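Long-range contact in glutamine amidotransferase type-2 domain-containing protein (Pseudomonas aeruginosa PAO1, PDB 1TE5), which is a predicted class-II glutamine amidotransferase, a family whose members hydrolyse glutamine to supply ammonia for amide-nitrogen transfer: residues I38-F49 with L63-S71. Numbering follows the deposited sequence.
Sequences IAFYEGRGVRLF and LVQRFPIKS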
loop_
_atom_site.group_PDB
_atom_site.type_symbol
_atom_site.label_atom_id
_atom_site.label_comp_id
_atom_site.label_asym_id
_atom_site.label_seq_id
_atom_site.Cartn_x
_atom_site.Cartn_y
_atom_site.Cartn_z
ATOM N N ILE A 38 -4.444 4.692 7.603
ATOM C CA ILE A 38 -3.683 5.923 7.480
ATOM C C ILE A 38 -2.757 5.830 6.278
ATOM O O ILE A 38 -1.860 4.987 6.237
ATOM C CB ILE A 38 -2.827 6.177 8.737
ATOM C CG1 ILE A 38 -3.727 6.298 9.968
ATOM C CG2 ILE A 38 -1.993 7.438 8.561
ATOM C CD1 ILE A 38 -2.986 6.212 11.276
ATOM N N ALA A 39 -3.011 6.676 5.287
ATOM C CA ALA A 39 -2.197 6.730 4.087
ATOM C C ALA A 39 -1.563 8.104 4.050
ATOM O O ALA A 39 -2.161 9.075 4.494
ATOM C CB ALA A 39 -3.051 6.510 2.862
ATOM N N PHE A 40 -0.312 8.168 3.623
ATOM C CA PHE A 40 0.381 9.439 3.514
ATOM C C PHE A 40 1.415 9.384 2.401
ATOM O O PHE A 40 1.789 8.302 1.949
ATOM C CB PHE A 40 0.995 9.871 4.854
ATOM C CG PHE A 40 2.001 8.914 5.409
ATOM C CD1 PHE A 40 3.367 9.115 5.192
ATOM C CD2 PHE A 40 1.592 7.831 6.184
ATOM C CE1 PHE A 40 4.322 8.247 5.743
ATOM C CE2 PHE A 40 2.528 6.956 6.739
ATOM C CZ PHE A 40 3.899 7.165 6.518
ATOM N N TYR A 41 1.859 10.547 1.940
ATOM C CA TYR A 41 2.810 10.604 0.844
ATOM C C TYR A 41 4.232 10.991 1.180
ATOM O O TYR A 41 4.484 11.770 2.082
ATOM C CB TYR A 41 2.275 11.532 -0.238
ATOM C CG TYR A 41 0.964 11.067 -0.805
ATOM C CD1 TYR A 41 -0.224 11.253 -0.101
ATOM C CD2 TYR A 41 0.910 10.440 -2.042
ATOM C CE1 TYR A 41 -1.437 10.822 -0.615
ATOM C CE2 TYR A 41 -0.294 10.005 -2.568
ATOM C CZ TYR A 41 -1.463 10.199 -1.853
ATOM O OH TYR A 41 -2.649 9.764 -2.380
ATOM N N GLU A 42 5.158 10.457 0.395
ATOM C CA GLU A 42 6.582 10.715 0.519
ATOM C C GLU A 42 7.079 10.977 -0.899
ATOM O O GLU A 42 7.729 10.157 -1.554
ATOM C CB GLU A 42 7.265 9.456 1.043
ATOM C CG GLU A 42 8.407 9.692 2.004
ATOM C CD GLU A 42 8.713 8.457 2.841
ATOM O OE1 GLU A 42 7.972 8.201 3.818
ATOM O OE2 GLU A 42 9.691 7.747 2.521
ATOM N N GLY A 43 6.698 12.158 -1.382
ATOM C CA GLY A 43 6.979 12.521 -2.756
ATOM C C GLY A 43 5.734 12.061 -3.520
ATOM O O GLY A 43 4.619 12.424 -3.121
ATOM N N ARG A 44 5.900 11.289 -4.591
ATOM C CA ARG A 44 4.746 10.771 -5.318
ATOM C C ARG A 44 4.345 9.420 -4.754
ATOM O O ARG A 44 3.248 8.936 -5.017
ATOM C CB ARG A 44 5.025 10.672 -6.818
ATOM C CG ARG A 44 4.981 12.025 -7.499
ATOM C CD ARG A 44 5.417 11.975 -8.947
ATOM N NE ARG A 44 5.907 13.285 -9.367
ATOM C CZ ARG A 44 5.548 13.909 -10.481
ATOM N NH1 ARG A 44 6.059 15.102 -10.750
ATOM N NH2 ARG A 44 4.694 13.343 -11.330
ATOM N N GLY A 45 5.251 8.816 -3.992
ATOM C CA GLY A 45 4.987 7.529 -3.373
ATOM C C GLY A 45 4.020 7.642 -2.206
ATOM O O GLY A 45 3.921 8.688 -1.582
ATOM N N VAL A 46 3.310 6.559 -1.905
ATOM C CA VAL A 46 2.338 6.556 -0.813
ATOM C C VAL A 46 2.529 5.366 0.124
ATOM O O VAL A 46 2.873 4.263 -0.311
ATOM C CB VAL A 46 0.877 6.556 -1.362
ATOM C CG1 VAL A 46 0.655 5.392 -2.287
ATOM C CG2 VAL A 46 -0.122 6.486 -0.233
ATOM N N ARG A 47 2.377 5.610 1.420
ATOM C CA ARG A 47 2.488 4.551 2.420
ATOM C C ARG A 47 1.101 4.285 2.994
ATOM O O ARG A 47 0.353 5.212 3.272
ATOM C CB ARG A 47 3.444 4.949 3.542
ATOM C CG ARG A 47 4.879 5.116 3.101
ATOM C CD ARG A 47 5.783 5.249 4.296
ATOM N NE ARG A 47 7.166 5.541 3.930
ATOM C CZ ARG A 47 8.103 4.625 3.712
ATOM N NH1 ARG A 47 9.329 5.003 3.388
ATOM N NH2 ARG A 47 7.816 3.331 3.816
ATOM N N LEU A 48 0.759 3.018 3.169
ATOM C CA LEU A 48 -0.548 2.661 3.696
ATOM C C LEU A 48 -0.467 1.648 4.837
ATOM O O LEU A 48 0.138 0.578 4.700
ATOM C CB LEU A 48 -1.428 2.098 2.576
ATOM C CG LEU A 48 -2.841 1.630 2.947
ATOM C CD1 LEU A 48 -3.700 2.807 3.410
ATOM C CD2 LEU A 48 -3.464 0.940 1.753
ATOM N N PHE A 49 -1.076 2.005 5.962
ATOM C CA PHE A 49 -1.125 1.149 7.138
ATOM C C PHE A 49 -2.604 1.095 7.481
ATOM O O PHE A 49 -3.230 2.136 7.697
ATOM C CB PHE A 49 -0.365 1.773 8.310
ATOM C CG PHE A 49 1.066 2.128 8.005
ATOM C CD1 PHE A 49 1.404 3.407 7.559
ATOM C CD2 PHE A 49 2.085 1.191 8.180
ATOM C CE1 PHE A 49 2.731 3.747 7.292
ATOM C CE2 PHE A 49 3.419 1.524 7.914
ATOM C CZ PHE A 49 3.736 2.809 7.469
ATOM N N LEU A 63 3.142 -0.703 13.810
ATOM C CA LEU A 63 3.911 -0.158 12.707
ATOM C C LEU A 63 3.676 1.339 12.476
ATOM O O LEU A 63 4.635 2.088 12.295
ATOM C CB LEU A 63 3.646 -0.963 11.434
ATOM C CG LEU A 63 4.764 -1.885 10.937
ATOM C CD1 LEU A 63 5.889 -1.047 10.370
ATOM C CD2 LEU A 63 5.270 -2.787 12.055
ATOM N N VAL A 64 2.418 1.783 12.465
ATOM C CA VAL A 64 2.123 3.210 12.269
ATOM C C VAL A 64 2.733 4.064 13.364
ATOM O O VAL A 64 3.150 5.200 13.115
ATOM C CB VAL A 64 0.622 3.537 12.295
ATOM C CG1 VAL A 64 0.047 3.479 10.915
ATOM C CG2 VAL A 64 -0.103 2.630 13.256
ATOM N N GLN A 65 2.716 3.536 14.583
ATOM C CA GLN A 65 3.254 4.242 15.734
ATOM C C GLN A 65 4.773 4.302 15.793
ATOM O O GLN A 65 5.319 5.284 16.298
ATOM C CB GLN A 65 2.712 3.638 17.023
ATOM C CG GLN A 65 1.210 3.701 17.127
ATOM C CD GLN A 65 0.713 3.369 18.513
ATOM O OE1 GLN A 65 0.959 4.107 19.477
ATOM N NE2 GLN A 65 0.029 2.240 18.631
ATOM N N ARG A 66 5.458 3.265 15.309
ATOM C CA ARG A 66 6.923 3.256 15.340
ATOM C C ARG A 66 7.617 3.948 14.156
ATOM O O ARG A 66 8.808 4.274 14.214
ATOM C CB ARG A 66 7.460 1.830 15.557
ATOM C CG ARG A 66 7.011 0.794 14.553
ATOM C CD ARG A 66 7.406 -0.626 14.989
ATOM N NE ARG A 66 8.847 -0.871 14.908
ATOM C CZ ARG A 66 9.401 -2.059 14.662
ATOM N NH1 ARG A 66 10.723 -2.181 14.607
ATOM N NH2 ARG A 66 8.640 -3.132 14.465
ATOM N N PHE A 67 6.856 4.195 13.097
ATOM C CA PHE A 67 7.378 4.834 11.896
ATOM C C PHE A 67 7.424 6.358 12.015
ATOM O O PHE A 67 6.410 6.993 12.285
ATOM C CB PHE A 67 6.508 4.444 10.685
ATOM C CG PHE A 67 7.004 4.992 9.368
ATOM C CD1 PHE A 67 7.896 4.269 8.589
ATOM C CD2 PHE A 67 6.593 6.239 8.916
ATOM C CE1 PHE A 67 8.372 4.781 7.380
ATOM C CE2 PHE A 67 7.063 6.756 7.712
ATOM C CZ PHE A 67 7.955 6.025 6.945
ATOM N N PRO A 68 8.616 6.961 11.866
ATOM C CA PRO A 68 8.682 8.425 11.958
ATOM C C PRO A 68 8.042 8.983 10.687
ATOM O O PRO A 68 8.648 8.958 9.625
ATOM C CB PRO A 68 10.190 8.700 11.990
ATOM C CG PRO A 68 10.755 7.454 12.588
ATOM C CD PRO A 68 9.966 6.381 11.878
ATOM N N ILE A 69 6.776 9.362 10.790
ATOM C CA ILE A 69 6.021 9.902 9.670
ATOM C C ILE A 69 6.296 11.391 9.459
ATOM O O ILE A 69 6.396 12.162 10.418
ATOM C CB ILE A 69 4.502 9.701 9.881
ATOM C CG1 ILE A 69 4.173 8.218 10.068
ATOM C CG2 ILE A 69 3.726 10.279 8.708
ATOM C CD1 ILE A 69 2.701 7.935 10.280
ATOM N N LYS A 70 6.408 11.790 8.198
ATOM C CA LYS A 70 6.658 13.182 7.847
ATOM C C LYS A 70 6.224 13.408 6.397
ATOM O O LYS A 70 6.961 13.081 5.466
ATOM C CB LYS A 70 8.142 13.499 8.019
ATOM C CG LYS A 70 8.464 14.977 8.033
ATOM C CD LYS A 70 9.961 15.234 7.928
ATOM C CE LYS A 70 10.720 14.800 9.177
ATOM N NZ LYS A 70 10.466 15.691 10.347
ATOM N N SER A 71 5.030 13.961 6.214
ATOM C CA SER A 71 4.497 14.217 4.878
ATOM C C SER A 71 3.684 15.500 4.738
ATOM O O SER A 71 3.480 16.240 5.703
ATOM C CB SER A 71 3.654 13.037 4.405
ATOM O OG SER A 71 2.675 12.692 5.359
HETATM O O HOH W 1 7.965 10.198 6.132
#
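Phe40, Phe49 and Phe67 form an aromatic cluster where a beta hairpin at the margin of the seven-stranded sheet is covered by the end of helix 59-66 and the chain running on to strand 70-71. The Phe67 ring lies obliquely to both hairpin rings, with planes 48° apart in each pair. Phe67 CE2 comes up to the edge of the Phe40 ring, 3.4 Å from Phe40 CZ. The Phe49 ring packs against Val64 of the helix, and Phe49 CZ lies 4.4 Å from Phe67 CG. CG of Phe67 is anti to its backbone N (chi1 -177°), which carries the ring from the helix end across to the hairpin. CG2 of Ile69 makes a CH-pi contact over the centre of one face of the Phe40 ring, 3.6 Å from the centroid, and CB of Arg47 covers the opposite face nearer the rim. Strands 35-42 and 45-51 are antiparallel and joined by a type II' turn from Glu42 to Gly45. The hairpin forms one margin of a sheet in what is, from the family, an Ntn-type fold, as in other class-II glutamine amidotransferases. Arg47 grips Glu42 side-on in a salt bridge, NE to OE1 at 2.8 Å and NH1 to OE2. The first bond is nearly straight, at 174°. This pairing should limit rotation of the guanidinium. CZ of Phe67 lies over one guanidinium face, 3.2 Å from Arg47 NE. NH1 and NH2 also bond to backbone oxygens of Asp51 and Gln50 of the second subunit. A water donates to Glu42 OE1 and Lys70 O, both at 3.1 Å, bridging the segments. Ser71 OG is buried against Phe40 CB without a polar partner.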